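PDB 2GZS: IroE protein from Escherichia coli, which catalyses the ester hydrolysis of enterobactin and its glucosylated forms, preferring the iron-free siderophores and usually opening the trilactone only once to give linear trimers. Local coordinates for residues A181-V186 / H224-I229; N119-L124 / V155-L160; V9-S14 / T70-V75; P44-L49 / L260-E265. One frame throughout, in Å; residues are numbered along the deposited sequence.

The touching residues are buried in all four contacts, but contacts 2 and 4 lie nearer the centre of the chain than contacts 1 and 3. Contacts 1 and 2 join helix to helix and meet through a salt bridge from Arg185 to Asp157. Contact 1 is apolar apart from one hydroxyl, while contact 2 is a buried charge pair. Contacts 3 and 4 share the central sheet, where strands 43-48 and 73-79 are neighbours. Contact 3 turns on a tyrosine hydrogen-bonded to a carbonyl. Contact 4 is mainly apolar, an isoleucine from the last helix set on a strand. Contacts 2 and 4 touch through Phe120 on Leu49 and Leu124 on Tyr47.

Contact 1 of 4, residues A181-V186 / H224-I229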
loop_
_atom_site.group_PDB
_atom_site.type_symbol
_atom_site.label_atom_id
_atom_site.label_comp_id
_atom_site.label_asym_id
_atom_site.label_seq_id
_atom_site.Cartn_x
_atom_site.Cartn_y
_atom_site.Cartn_z
ATOM N N ALA A 181 13.246 7.864 11.503
ATOM C CA ALA A 181 12.403 7.961 12.733
ATOM C C ALA A 181 11.350 6.861 12.786
ATOM O O ALA A 181 11.001 6.256 13.815
ATOM C CB ALA A 181 11.672 9.287 12.813
ATOM N N LEU A 182 10.784 6.559 11.606
ATOM C CA LEU A 182 9.830 5.443 11.501
ATOM C C LEU A 182 10.492 4.112 11.707
ATOM O O LEU A 182 9.908 3.246 12.413
ATOM C CB LEU A 182 9.203 5.430 10.085
ATOM C CG LEU A 182 7.730 5.470 9.801
ATOM C CD1 LEU A 182 6.875 5.877 10.980
ATOM C CD2 LEU A 182 7.473 6.405 8.599
ATOM N N LEU A 183 11.667 3.870 11.126
ATOM C CA LEU A 183 12.328 2.597 11.460
ATOM C C LEU A 183 12.630 2.382 12.943
ATOM O O LEU A 183 12.593 1.280 13.475
ATOM C CB LEU A 183 13.693 2.463 10.747
ATOM C CG LEU A 183 13.590 1.939 9.316
ATOM C CD1 LEU A 183 14.979 1.750 8.718
ATOM C CD2 LEU A 183 12.763 0.660 9.268
ATOM N N SER A 184 12.992 3.466 13.600
ATOM C CA SER A 184 13.247 3.510 15.037
ATOM C C SER A 184 11.990 3.081 15.791
ATOM O O SER A 184 12.038 2.292 16.747
ATOM C CB SER A 184 13.665 4.929 15.431
ATOM O OG SER A 184 14.111 4.870 16.790
ATOM N N ARG A 185 10.824 3.557 15.324
ATOM C CA ARG A 185 9.602 3.056 16.000
ATOM C C ARG A 185 9.309 1.605 15.653
ATOM O O ARG A 185 8.854 0.815 16.514
ATOM C CB ARG A 185 8.409 3.897 15.583
ATOM C CG ARG A 185 8.446 5.369 15.970
ATOM C CD ARG A 185 7.445 6.255 15.225
ATOM N NE ARG A 185 6.051 5.897 15.343
ATOM C CZ ARG A 185 4.945 6.039 14.643
ATOM N NH1 ARG A 185 4.875 6.664 13.465
ATOM N NH2 ARG A 185 3.794 5.530 15.123
ATOM N N VAL A 186 9.563 1.231 14.400
ATOM C CA VAL A 186 9.293 -0.147 13.976
ATOM C C VAL A 186 10.073 -1.143 14.782
ATOM O O VAL A 186 9.635 -2.176 15.263
ATOM C CB VAL A 186 9.620 -0.331 12.457
ATOM C CG1 VAL A 186 9.750 -1.813 12.155
ATOM C CG2 VAL A 186 8.575 0.386 11.607
ATOM N N HIS A 224 18.933 -4.698 7.074
ATOM C CA HIS A 224 19.263 -5.996 7.647
ATOM C C HIS A 224 19.138 -5.959 9.160
ATOM O O HIS A 224 18.654 -6.948 9.735
ATOM C CB HIS A 224 20.655 -6.485 7.198
ATOM C CG HIS A 224 20.541 -6.829 5.724
ATOM N ND1 HIS A 224 19.569 -7.681 5.247
ATOM C CD2 HIS A 224 21.217 -6.425 4.633
ATOM C CE1 HIS A 224 19.654 -7.807 3.938
ATOM N NE2 HIS A 224 20.662 -7.058 3.546
ATOM N N THR A 225 19.542 -4.848 9.793
ATOM C CA THR A 225 19.350 -4.857 11.243
ATOM C C THR A 225 17.856 -4.909 11.575
ATOM O O THR A 225 17.447 -5.601 12.522
ATOM C CB THR A 225 19.915 -3.563 11.845
ATOM O OG1 THR A 225 21.345 -3.624 11.663
ATOM C CG2 THR A 225 19.612 -3.397 13.326
ATOM N N THR A 226 17.087 -4.151 10.786
ATOM C CA THR A 226 15.647 -4.079 11.020
ATOM C C THR A 226 15.053 -5.484 10.967
ATOM O O THR A 226 14.335 -5.882 11.884
ATOM C CB THR A 226 14.949 -3.171 10.012
ATOM O OG1 THR A 226 15.315 -1.811 10.280
ATOM C CG2 THR A 226 13.423 -3.225 10.187
ATOM N N LEU A 227 15.382 -6.227 9.925
ATOM C CA LEU A 227 14.882 -7.602 9.844
ATOM C C LEU A 227 15.313 -8.479 11.003
ATOM O O LEU A 227 14.537 -9.317 11.519
ATOM C CB LEU A 227 15.319 -8.245 8.519
ATOM C CG LEU A 227 14.889 -7.721 7.166
ATOM C CD1 LEU A 227 15.283 -8.753 6.083
ATOM C CD2 LEU A 227 13.417 -7.415 7.020
ATOM N N THR A 228 16.571 -8.329 11.427
ATOM C CA THR A 228 17.120 -9.097 12.518
ATOM C C THR A 228 16.352 -8.827 13.805
ATOM O O THR A 228 15.935 -9.796 14.477
ATOM C CB THR A 228 18.597 -8.716 12.739
ATOM O OG1 THR A 228 19.346 -9.039 11.569
ATOM C CG2 THR A 228 19.203 -9.514 13.899
ATOM N N ILE A 229 16.181 -7.550 14.154
ATOM C CA ILE A 229 15.430 -7.221 15.362
ATOM C C ILE A 229 13.977 -7.688 15.242
ATOM O O ILE A 229 13.440 -8.259 16.209
ATOM C CB ILE A 229 15.531 -5.721 15.700
ATOM C CG1 ILE A 229 17.000 -5.376 16.008
ATOM C CG2 ILE A 229 14.693 -5.313 16.889
ATOM C CD1 ILE A 229 17.182 -3.875 16.318
#
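Thr226 and Leu183 hold most of this contact, and Val186 adds a lighter touch. Both main residues aim their CB atoms at the opposing helix, and their CA atoms are 7.5 Å apart. The two side chains cross at about a right angle. The forked end of Leu183 is set against the branch of Thr226. Leu183 CD2 lies 3.7 Å from Thr226 OG1, and Leu183 CD1 is only slightly farther from the same oxygen at 3.9 Å. Leu183 CD2 also meets the methyl group, 4.0 Å from Thr226 CG2.

In the α/β-hydrolase fold of this esterase, helix 179-187 follows strand 167-171 and helix 219-232 leads into the edge strand 237-241. The contact therefore joins two neighbouring connections at one end of the sheet. Leu182 and Val186 also pack helix 179-187 onto helix 150-161. Leu227 fixes the other helix to strand 237-241.

Thr226 OG1 lies beside its backbone N (chi1 -70°), which leaves CG2 anti to that N. From there OG1 bonds back to Lys222 O, one turn earlier in its own helix. The hydroxyl is thus satisfied although it faces a leucine. The methyl stays in the interface. Thr226 CG2 approaches Val186 CG1 at 4.4 Å, a loose contact one turn along from Leu183.

Contact 2 of 4, residues N119-L124 / V155-L160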
loop_
_atom_site.group_PDB
_atom_site.type_symbol
_atom_site.label_atom_id
_atom_site.label_comp_id
_atom_site.label_asym_id
_atom_site.label_seq_id
_atom_site.Cartn_x
_atom_site.Cartn_y
_atom_site.Cartn_z
ATOM N N ASN A 119 -5.544 10.540 10.169
ATOM C CA ASN A 119 -6.918 10.800 9.684
ATOM C C ASN A 119 -7.176 10.052 8.390
ATOM O O ASN A 119 -8.317 9.620 8.190
ATOM C CB ASN A 119 -7.135 12.292 9.418
ATOM C CG ASN A 119 -6.838 13.226 10.583
ATOM O OD1 ASN A 119 -5.998 14.105 10.434
ATOM N ND2 ASN A 119 -7.519 13.047 11.681
ATOM N N PHE A 120 -6.134 9.892 7.552
ATOM C CA PHE A 120 -6.343 9.139 6.297
ATOM C C PHE A 120 -6.543 7.665 6.666
ATOM O O PHE A 120 -7.416 7.026 6.028
ATOM C CB PHE A 120 -5.134 9.353 5.394
ATOM C CG PHE A 120 -5.240 8.521 4.098
ATOM C CD1 PHE A 120 -6.300 8.697 3.220
ATOM C CD2 PHE A 120 -4.247 7.571 3.838
ATOM C CE1 PHE A 120 -6.370 7.930 2.043
ATOM C CE2 PHE A 120 -4.369 6.791 2.685
ATOM C CZ PHE A 120 -5.429 6.940 1.800
ATOM N N ARG A 121 -5.827 7.119 7.616
ATOM C CA ARG A 121 -6.034 5.720 8.020
ATOM C C ARG A 121 -7.455 5.573 8.562
ATOM O O ARG A 121 -8.056 4.532 8.281
ATOM C CB ARG A 121 -4.983 5.271 9.016
ATOM C CG ARG A 121 -5.120 3.745 9.284
ATOM C CD ARG A 121 -3.798 3.141 9.817
ATOM N NE ARG A 121 -3.185 4.083 10.695
ATOM C CZ ARG A 121 -2.098 4.858 10.543
ATOM N NH1 ARG A 121 -1.862 5.647 11.592
ATOM N NH2 ARG A 121 -1.297 4.904 9.493
ATOM N N GLN A 122 -7.992 6.524 9.334
ATOM C CA GLN A 122 -9.380 6.352 9.817
ATOM C C GLN A 122 -10.299 6.348 8.642
ATOM O O GLN A 122 -11.256 5.550 8.580
ATOM C CB GLN A 122 -9.666 7.560 10.748
ATOM C CG GLN A 122 -11.154 7.716 11.067
ATOM C CD GLN A 122 -11.448 7.575 12.551
ATOM O OE1 GLN A 122 -12.595 7.279 12.920
ATOM N NE2 GLN A 122 -10.368 7.814 13.304
ATOM N N LEU A 123 -10.140 7.194 7.652
ATOM C CA LEU A 123 -10.967 7.213 6.461
ATOM C C LEU A 123 -10.880 5.835 5.787
ATOM O O LEU A 123 -11.876 5.194 5.376
ATOM C CB LEU A 123 -10.501 8.286 5.470
ATOM C CG LEU A 123 -11.026 8.130 4.054
ATOM C CD1 LEU A 123 -12.519 8.447 4.028
ATOM C CD2 LEU A 123 -10.317 9.069 3.077
ATOM N N LEU A 124 -9.650 5.356 5.595
ATOM C CA LEU A 124 -9.429 4.099 4.838
ATOM C C LEU A 124 -10.052 2.936 5.555
ATOM O O LEU A 124 -10.743 2.131 4.879
ATOM C CB LEU A 124 -7.911 3.939 4.654
ATOM C CG LEU A 124 -7.459 2.667 3.899
ATOM C CD1 LEU A 124 -8.012 2.661 2.474
ATOM C CD2 LEU A 124 -5.940 2.583 3.924
ATOM N N VAL A 155 2.656 3.108 4.845
ATOM C CA VAL A 155 2.533 1.678 5.203
ATOM C C VAL A 155 3.222 1.330 6.490
ATOM O O VAL A 155 2.739 0.591 7.334
ATOM C CB VAL A 155 3.092 0.826 4.052
ATOM C CG1 VAL A 155 3.164 -0.665 4.378
ATOM C CG2 VAL A 155 2.217 1.000 2.814
ATOM N N LEU A 156 4.433 1.899 6.725
ATOM C CA LEU A 156 5.140 1.676 8.018
ATOM C C LEU A 156 4.322 2.224 9.193
ATOM O O LEU A 156 4.177 1.543 10.223
ATOM C CB LEU A 156 6.520 2.333 8.018
ATOM C CG LEU A 156 7.548 1.733 7.057
ATOM C CD1 LEU A 156 8.863 2.535 7.089
ATOM C CD2 LEU A 156 7.798 0.259 7.352
ATOM N N ASP A 157 3.793 3.413 9.036
ATOM C CA ASP A 157 2.957 4.071 10.036
ATOM C C ASP A 157 1.760 3.169 10.382
ATOM O O ASP A 157 1.360 3.034 11.561
ATOM C CB ASP A 157 2.566 5.465 9.569
ATOM C CG ASP A 157 1.817 6.286 10.611
ATOM O OD1 ASP A 157 2.435 6.501 11.702
ATOM O OD2 ASP A 157 0.667 6.740 10.443
ATOM N N SER A 158 1.216 2.538 9.341
ATOM C CA SER A 158 0.028 1.692 9.529
ATOM C C SER A 158 0.448 0.354 10.124
ATOM O O SER A 158 -0.285 -0.189 10.986
ATOM C CB SER A 158 -0.590 1.434 8.131
ATOM O OG SER A 158 -1.071 2.645 7.596
ATOM N N TRP A 159 1.591 -0.213 9.737
ATOM C CA TRP A 159 2.055 -1.452 10.387
ATOM C C TRP A 159 2.195 -1.232 11.888
ATOM O O TRP A 159 1.922 -2.065 12.753
ATOM C CB TRP A 159 3.443 -1.836 9.783
ATOM C CG TRP A 159 3.976 -3.125 10.366
ATOM C CD1 TRP A 159 3.694 -4.419 9.958
ATOM C CD2 TRP A 159 4.884 -3.273 11.456
ATOM N NE1 TRP A 159 4.374 -5.311 10.742
ATOM C CE2 TRP A 159 5.131 -4.625 11.690
ATOM C CE3 TRP A 159 5.517 -2.331 12.273
ATOM C CZ2 TRP A 159 5.977 -5.107 12.689
ATOM C CZ3 TRP A 159 6.365 -2.790 13.272
ATOM C CH2 TRP A 159 6.593 -4.135 13.474
ATOM N N LEU A 160 2.611 -0.026 12.301
ATOM C CA LEU A 160 2.750 0.314 13.742
ATOM C C LEU A 160 1.409 0.445 14.419
ATOM O O LEU A 160 1.313 0.129 15.608
ATOM C CB LEU A 160 3.506 1.648 13.928
ATOM C CG LEU A 160 5.015 1.541 13.710
ATOM C CD1 LEU A 160 5.618 2.942 13.538
ATOM C CD2 LEU A 160 5.633 0.779 14.890
#
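Arg121 reaches across to Asp157 and Ser158 and carries the whole of its own side of the contact. Its CB points toward helix 150-161. CG is anti to the backbone N (chi1 -173°). CD is the first atom to meet the other helix, 3.6 Å from Ser158 OG. The chain bends at chi3, and NE passes alongside Ser158 as the guanidinium turns to Asp157.

At the tip both terminal nitrogens bind one oxygen. Arg121 NH1 donates to Asp157 OD2 over 3.0 Å, and Arg121 NH2 donates to the same Asp157 OD2 over 2.9 Å. This last N-H...O angle is 149°, so the shared grip is bent. OD2 lies in the guanidinium plane. Seen from the aspartate, both nitrogens come from one face of the carboxylate, well above its plane, and the two planes are 58° apart. This end-on grip on a single atom is a salt bridge.

Helix 150-161 is the helix after the nucleophile elbow of an α/β-hydrolase, which carries the active-site Ser149. Helix 117-132 packs beside it. The bridge ties the two helices together; the Asp157 side chain is about 13 Å from the bound diisopropyl phosphonate.

Arg121 NH2 makes a second bond, to Ser158 OG at 3.0 Å, tilted somewhat from the guanidinium plane. Ser158 OG also bonds to Phe154 O in its own helix. Asp157 O sits over one face of the guanidinium, toward its rim. Ser117 OG is a further partner of Asp157 OD2, while Asp157 OD1 forms a salt bridge with Arg185 of helix 179-187.

Contact 3 of 4, residues V9-S14 / T70-V75; sequences VFYHFS and TPPVIV
The Tyr11 ring is the flat group that bridges to 70-75, and Pro72 O lies at its edge, close to the ring plane. Phe10 CB is also in plane, at the edge by Tyr11 CD1. Pro71 CB and Ile74 CG1 approach the ring obliquely. Leu63 and Leu66 of helix 60-66 pack on the tyrosine as well.

The phenol donates a hydrogen bond from Tyr11 OH to Pro72 O, 2.8 Å long. The hydroxyl meets the carbonyl at an angle of 138° and is tilted 18° from the carbonyl plane. Tyr11 CE2 is close to the same oxygen, 3.2 Å from Pro72 O, so the carbonyl lies beside the corner of the ring between CE2 and OH.

Strand 26-34 separates strands 11-19 and 73-79 in the sheet, running antiparallel to both. Tyr11 therefore reaches past a whole strand, touching Ala32 on the way, to the point where strand 73-79 begins. This is the edge of the α/β-hydrolase sheet built by the first strands of the chain, and the tyrosine links its edge strand to a more central one.

The hydroxyl rests against both prolines. Tyr11 OH is 3.2 Å from Pro71 CB and 3.3 Å from Pro72 CD. Ile74 crosses the tyrosine at about a right angle, and its CG1 is 4.1 Å from Tyr11 CE2. Ile74 CB points toward 9-14, and its CG1 lies beside its own backbone N (chi1 -52°), on the side that faces the ring.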
loop_
_atom_site.group_PDB
_atom_site.type_symbol
_atom_site.label_atom_id
_atom_site.label_comp_id
_atom_site.label_asym_id
_atom_site.label_seq_id
_atom_site.Cartn_x
_atom_site.Cartn_y
_atom_site.Cartn_z
ATOM N N VAL A 9 -11.001 -8.920 -19.698
ATOM C CA VAL A 9 -11.644 -10.219 -19.597
ATOM C C VAL A 9 -11.342 -10.877 -18.282
ATOM O O VAL A 9 -11.976 -11.830 -17.844
ATOM C CB VAL A 9 -11.183 -11.127 -20.762
ATOM C CG1 VAL A 9 -11.816 -10.722 -22.052
ATOM C CG2 VAL A 9 -9.649 -11.068 -20.900
ATOM N N PHE A 10 -10.298 -10.444 -17.518
ATOM C CA PHE A 10 -9.898 -11.124 -16.323
ATOM C C PHE A 10 -10.556 -10.593 -15.023
ATOM O O PHE A 10 -10.606 -11.292 -14.047
ATOM C CB PHE A 10 -8.352 -10.951 -16.205
ATOM C CG PHE A 10 -7.595 -11.799 -17.259
ATOM C CD1 PHE A 10 -7.554 -13.158 -17.126
ATOM C CD2 PHE A 10 -7.001 -11.116 -18.315
ATOM C CE1 PHE A 10 -6.852 -13.895 -18.096
ATOM C CE2 PHE A 10 -6.315 -11.832 -19.291
ATOM C CZ PHE A 10 -6.306 -13.200 -19.159
ATOM N N TYR A 11 -11.017 -9.352 -15.102
ATOM C CA TYR A 11 -11.448 -8.592 -13.916
ATOM C C TYR A 11 -12.540 -7.605 -14.313
ATOM O O TYR A 11 -12.609 -7.139 -15.433
ATOM C CB TYR A 11 -10.288 -7.723 -13.379
ATOM C CG TYR A 11 -9.356 -8.278 -12.369
ATOM C CD1 TYR A 11 -8.370 -9.212 -12.702
ATOM C CD2 TYR A 11 -9.427 -7.909 -11.015
ATOM C CE1 TYR A 11 -7.469 -9.789 -11.821
ATOM C CE2 TYR A 11 -8.524 -8.478 -10.121
ATOM C CZ TYR A 11 -7.546 -9.393 -10.488
ATOM O OH TYR A 11 -6.664 -9.951 -9.592
ATOM N N HIS A 12 -13.426 -7.263 -13.381
ATOM C CA HIS A 12 -14.418 -6.215 -13.595
ATOM C C HIS A 12 -14.194 -5.103 -12.559
ATOM O O HIS A 12 -13.723 -5.357 -11.480
ATOM C CB HIS A 12 -15.861 -6.700 -13.451
ATOM C CG HIS A 12 -16.306 -7.479 -12.275
ATOM N ND1 HIS A 12 -15.963 -8.778 -12.041
ATOM C CD2 HIS A 12 -17.105 -7.134 -11.221
ATOM C CE1 HIS A 12 -16.503 -9.261 -10.930
ATOM N NE2 HIS A 12 -17.187 -8.246 -10.437
ATOM N N PHE A 13 -14.587 -3.924 -12.937
ATOM C CA PHE A 13 -14.198 -2.757 -12.128
ATOM C C PHE A 13 -15.391 -1.913 -11.755
ATOM O O PHE A 13 -16.344 -1.790 -12.499
ATOM C CB PHE A 13 -13.317 -1.871 -13.003
ATOM C CG PHE A 13 -12.048 -2.531 -13.449
ATOM C CD1 PHE A 13 -10.890 -2.334 -12.740
ATOM C CD2 PHE A 13 -12.075 -3.356 -14.591
ATOM C CE1 PHE A 13 -9.735 -2.957 -13.178
ATOM C CE2 PHE A 13 -10.902 -3.965 -15.004
ATOM C CZ PHE A 13 -9.744 -3.777 -14.292
ATOM N N SER A 14 -15.277 -1.267 -10.587
ATOM C CA SER A 14 -16.233 -0.207 -10.296
ATOM C C SER A 14 -15.488 0.948 -9.650
ATOM O O SER A 14 -14.323 0.748 -9.236
ATOM C CB SER A 14 -17.386 -0.771 -9.460
ATOM O OG SER A 14 -16.888 -1.380 -8.311
ATOM N N THR A 70 -4.037 -17.189 -7.182
ATOM C CA THR A 70 -5.268 -16.727 -6.553
ATOM C C THR A 70 -5.450 -15.226 -6.778
ATOM O O THR A 70 -4.933 -14.461 -5.963
ATOM C CB THR A 70 -5.205 -17.027 -5.049
ATOM O OG1 THR A 70 -5.003 -18.454 -4.897
ATOM C CG2 THR A 70 -6.521 -16.738 -4.345
ATOM N N PRO A 71 -6.075 -14.750 -7.824
ATOM C CA PRO A 71 -6.094 -13.306 -8.133
ATOM C C PRO A 71 -6.781 -12.579 -7.003
ATOM O O PRO A 71 -7.812 -12.949 -6.439
ATOM C CB PRO A 71 -6.821 -13.172 -9.484
ATOM C CG PRO A 71 -7.671 -14.406 -9.539
ATOM C CD PRO A 71 -6.834 -15.497 -8.878
ATOM N N PRO A 72 -6.162 -11.439 -6.613
ATOM C CA PRO A 72 -6.767 -10.650 -5.539
ATOM C C PRO A 72 -7.781 -9.627 -6.017
ATOM O O PRO A 72 -7.686 -9.164 -7.157
ATOM C CB PRO A 72 -5.507 -9.895 -4.970
ATOM C CG PRO A 72 -4.704 -9.667 -6.220
ATOM C CD PRO A 72 -4.846 -10.909 -7.055
ATOM N N VAL A 73 -8.654 -9.229 -5.088
ATOM C CA VAL A 73 -9.322 -7.939 -5.264
ATOM C C VAL A 73 -8.296 -6.783 -5.130
ATOM O O VAL A 73 -7.448 -6.877 -4.219
ATOM C CB VAL A 73 -10.467 -7.771 -4.273
ATOM C CG1 VAL A 73 -11.158 -6.427 -4.269
ATOM C CG2 VAL A 73 -11.552 -8.868 -4.590
ATOM N N ILE A 74 -8.408 -5.831 -6.028
ATOM C CA ILE A 74 -7.435 -4.712 -6.009
ATOM C C ILE A 74 -8.236 -3.462 -5.701
ATOM O O ILE A 74 -9.221 -3.131 -6.391
ATOM C CB ILE A 74 -6.782 -4.583 -7.377
ATOM C CG1 ILE A 74 -6.189 -5.924 -7.865
ATOM C CG2 ILE A 74 -5.776 -3.463 -7.326
ATOM C CD1 ILE A 74 -5.477 -5.767 -9.197
ATOM N N VAL A 75 -7.854 -2.710 -4.675
ATOM C CA VAL A 75 -8.534 -1.462 -4.344
ATOM C C VAL A 75 -7.519 -0.352 -4.556
ATOM O O VAL A 75 -6.585 -0.258 -3.744
ATOM C CB VAL A 75 -9.103 -1.414 -2.913
ATOM C CG1 VAL A 75 -9.781 -0.090 -2.650
ATOM C CG2 VAL A 75 -10.053 -2.595 -2.695
#

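Contact 4 of 4, residues P44-L49 / L260-E265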
loop_
_atom_site.group_PDB
_atom_site.type_symbol
_atom_site.label_atom_id
_atom_site.label_comp_id
_atom_site.label_asym_id
_atom_site.label_seq_id
_atom_site.Cartn_x
_atom_site.Cartn_y
_atom_site.Cartn_z
ATOM N N PRO A 44 -8.011 -12.823 -1.651
ATOM C CA PRO A 44 -7.073 -11.875 -0.971
ATOM C C PRO A 44 -7.429 -10.495 -1.476
ATOM O O PRO A 44 -8.038 -10.343 -2.531
ATOM C CB PRO A 44 -5.729 -12.265 -1.522
ATOM C CG PRO A 44 -5.873 -13.587 -2.195
ATOM C CD PRO A 44 -7.309 -13.662 -2.582
ATOM N N ILE A 45 -6.982 -9.427 -0.739
ATOM C CA ILE A 45 -7.334 -8.109 -1.239
ATOM C C ILE A 45 -6.167 -7.152 -0.947
ATOM O O ILE A 45 -5.633 -7.254 0.169
ATOM C CB ILE A 45 -8.654 -7.577 -0.611
ATOM C CG1 ILE A 45 -9.106 -6.237 -1.200
ATOM C CG2 ILE A 45 -8.587 -7.549 0.935
ATOM C CD1 ILE A 45 -10.536 -5.816 -0.757
ATOM N N LEU A 46 -5.813 -6.324 -1.937
ATOM C CA LEU A 46 -4.659 -5.443 -1.715
ATOM C C LEU A 46 -5.143 -4.007 -1.945
ATOM O O LEU A 46 -5.633 -3.705 -3.031
ATOM C CB LEU A 46 -3.550 -5.846 -2.672
ATOM C CG LEU A 46 -2.231 -5.046 -2.433
ATOM C CD1 LEU A 46 -1.642 -5.169 -1.048
ATOM C CD2 LEU A 46 -1.218 -5.470 -3.492
ATOM N N TYR A 47 -5.005 -3.171 -0.918
ATOM C CA TYR A 47 -5.309 -1.755 -0.944
ATOM C C TYR A 47 -4.042 -0.983 -1.362
ATOM O O TYR A 47 -2.992 -1.305 -0.746
ATOM C CB TYR A 47 -5.775 -1.298 0.448
ATOM C CG TYR A 47 -7.201 -1.768 0.777
ATOM C CD1 TYR A 47 -8.263 -0.889 0.604
ATOM C CD2 TYR A 47 -7.371 -3.066 1.208
ATOM C CE1 TYR A 47 -9.591 -1.287 0.885
ATOM C CE2 TYR A 47 -8.690 -3.450 1.487
ATOM C CZ TYR A 47 -9.728 -2.578 1.329
ATOM O OH TYR A 47 -11.032 -3.025 1.617
HETATM N N MSE A 48 -4.137 -0.139 -2.351
HETATM C CA MSE A 48 -2.951 0.450 -2.959
HETATM C C MSE A 48 -3.082 1.964 -3.029
HETATM O O MSE A 48 -4.041 2.508 -3.554
HETATM C CB MSE A 48 -2.822 -0.110 -4.408
HETATM C CG MSE A 48 -2.728 -1.673 -4.288
HETATM SE SE MSE A 48 -2.241 -2.510 -5.984
HETATM C CE MSE A 48 -3.555 -1.241 -6.517
ATOM N N LEU A 49 -2.052 2.630 -2.439
ATOM C CA LEU A 49 -2.088 4.092 -2.525
ATOM C C LEU A 49 -1.668 4.607 -3.916
ATOM O O LEU A 49 -1.283 3.848 -4.806
ATOM C CB LEU A 49 -1.138 4.654 -1.467
ATOM C CG LEU A 49 -1.416 4.216 -0.016
ATOM C CD1 LEU A 49 -0.618 5.128 0.953
ATOM C CD2 LEU A 49 -2.804 4.018 0.440
ATOM N N LEU A 260 1.545 -9.782 -7.106
ATOM C CA LEU A 260 1.901 -11.190 -7.401
ATOM C C LEU A 260 2.106 -11.982 -6.135
ATOM O O LEU A 260 1.718 -13.157 -5.971
ATOM C CB LEU A 260 3.145 -11.219 -8.300
ATOM C CG LEU A 260 2.892 -10.748 -9.726
ATOM C CD1 LEU A 260 4.208 -10.371 -10.394
ATOM C CD2 LEU A 260 2.206 -11.821 -10.580
ATOM N N ASP A 261 2.761 -11.345 -5.131
ATOM C CA ASP A 261 2.979 -12.027 -3.871
ATOM C C ASP A 261 1.657 -12.366 -3.164
ATOM O O ASP A 261 1.515 -13.495 -2.675
ATOM C CB ASP A 261 3.905 -11.128 -3.014
ATOM C CG ASP A 261 4.392 -11.822 -1.763
ATOM O OD1 ASP A 261 5.014 -12.913 -1.738
ATOM O OD2 ASP A 261 4.122 -11.330 -0.662
ATOM N N ILE A 262 0.729 -11.375 -3.112
ATOM C CA ILE A 262 -0.507 -11.659 -2.356
ATOM C C ILE A 262 -1.377 -12.670 -3.158
ATOM O O ILE A 262 -2.185 -13.317 -2.473
ATOM C CB ILE A 262 -1.238 -10.353 -1.998
ATOM C CG1 ILE A 262 -2.026 -10.508 -0.674
ATOM C CG2 ILE A 262 -2.100 -9.829 -3.137
ATOM C CD1 ILE A 262 -2.683 -9.180 -0.338
ATOM N N SER A 263 -1.168 -12.769 -4.443
ATOM C CA SER A 263 -1.905 -13.806 -5.230
ATOM C C SER A 263 -1.341 -15.177 -4.934
ATOM O O SER A 263 -1.943 -16.162 -5.434
ATOM C CB SER A 263 -1.773 -13.484 -6.708
ATOM O OG SER A 263 -0.530 -13.959 -7.241
ATOM N N GLY A 264 -0.251 -15.368 -4.193
ATOM C CA GLY A 264 0.283 -16.695 -3.947
ATOM C C GLY A 264 1.509 -17.130 -4.693
ATOM O O GLY A 264 1.923 -18.329 -4.646
ATOM N N GLU A 265 2.189 -16.186 -5.374
ATOM C CA GLU A 265 3.377 -16.611 -6.130
ATOM C C GLU A 265 4.443 -17.222 -5.248
ATOM O O GLU A 265 5.032 -18.252 -5.645
ATOM C CB GLU A 265 3.902 -15.369 -6.873
ATOM C CG GLU A 265 5.015 -15.664 -7.850
ATOM C CD GLU A 265 5.357 -14.444 -8.678
ATOM O OE1 GLU A 265 4.788 -14.277 -9.747
ATOM O OE2 GLU A 265 6.294 -13.687 -8.247
#
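Ile262 places CG1 trans to its backbone N (chi1 -150°), and an extended chi2 of 178° carries CD1 straight on to strand 43-48. CG2 is left in the crowded position between the backbone N and the carbonyl carbon. The tip of the chain then meets a backbone carbonyl and the base of a side chain. Ile262 CD1 lies 3.6 Å from Ile45 O and 4.2 Å from Leu46 CB. Lower on the side chain, Ile262 CG1 touches Pro44 CB at 4.2 Å.

Pro44 and Leu46 both turn their CB atoms toward the helix end, while the intervening Ile45 turns its own away, as alternation along a strand requires. The proline ring also meets the helix backbone, with Pro44 CG 3.7 Å from Ile262 O. That carbonyl has a weak hydrogen bond with Arg142 NH2.

A Schellman motif follows, with Gly264 the first residue to leave helical angles. Glu265 N bonds to Leu260 O at 3.1 Å, and Gly264 N bonds to Asp261 O at 3.0 Å. Gly264 has the positive phi of the motif (104°). Ser263 OG adds a 2.7 Å bond to Leu260 O, from the opposite face of that carbonyl to Glu265 N.

Helix 247-262 starts at the active-site His247 and runs back along the sheet. A closing helix after the histidine, packed on the central strands, is typical of the α/β-hydrolase fold.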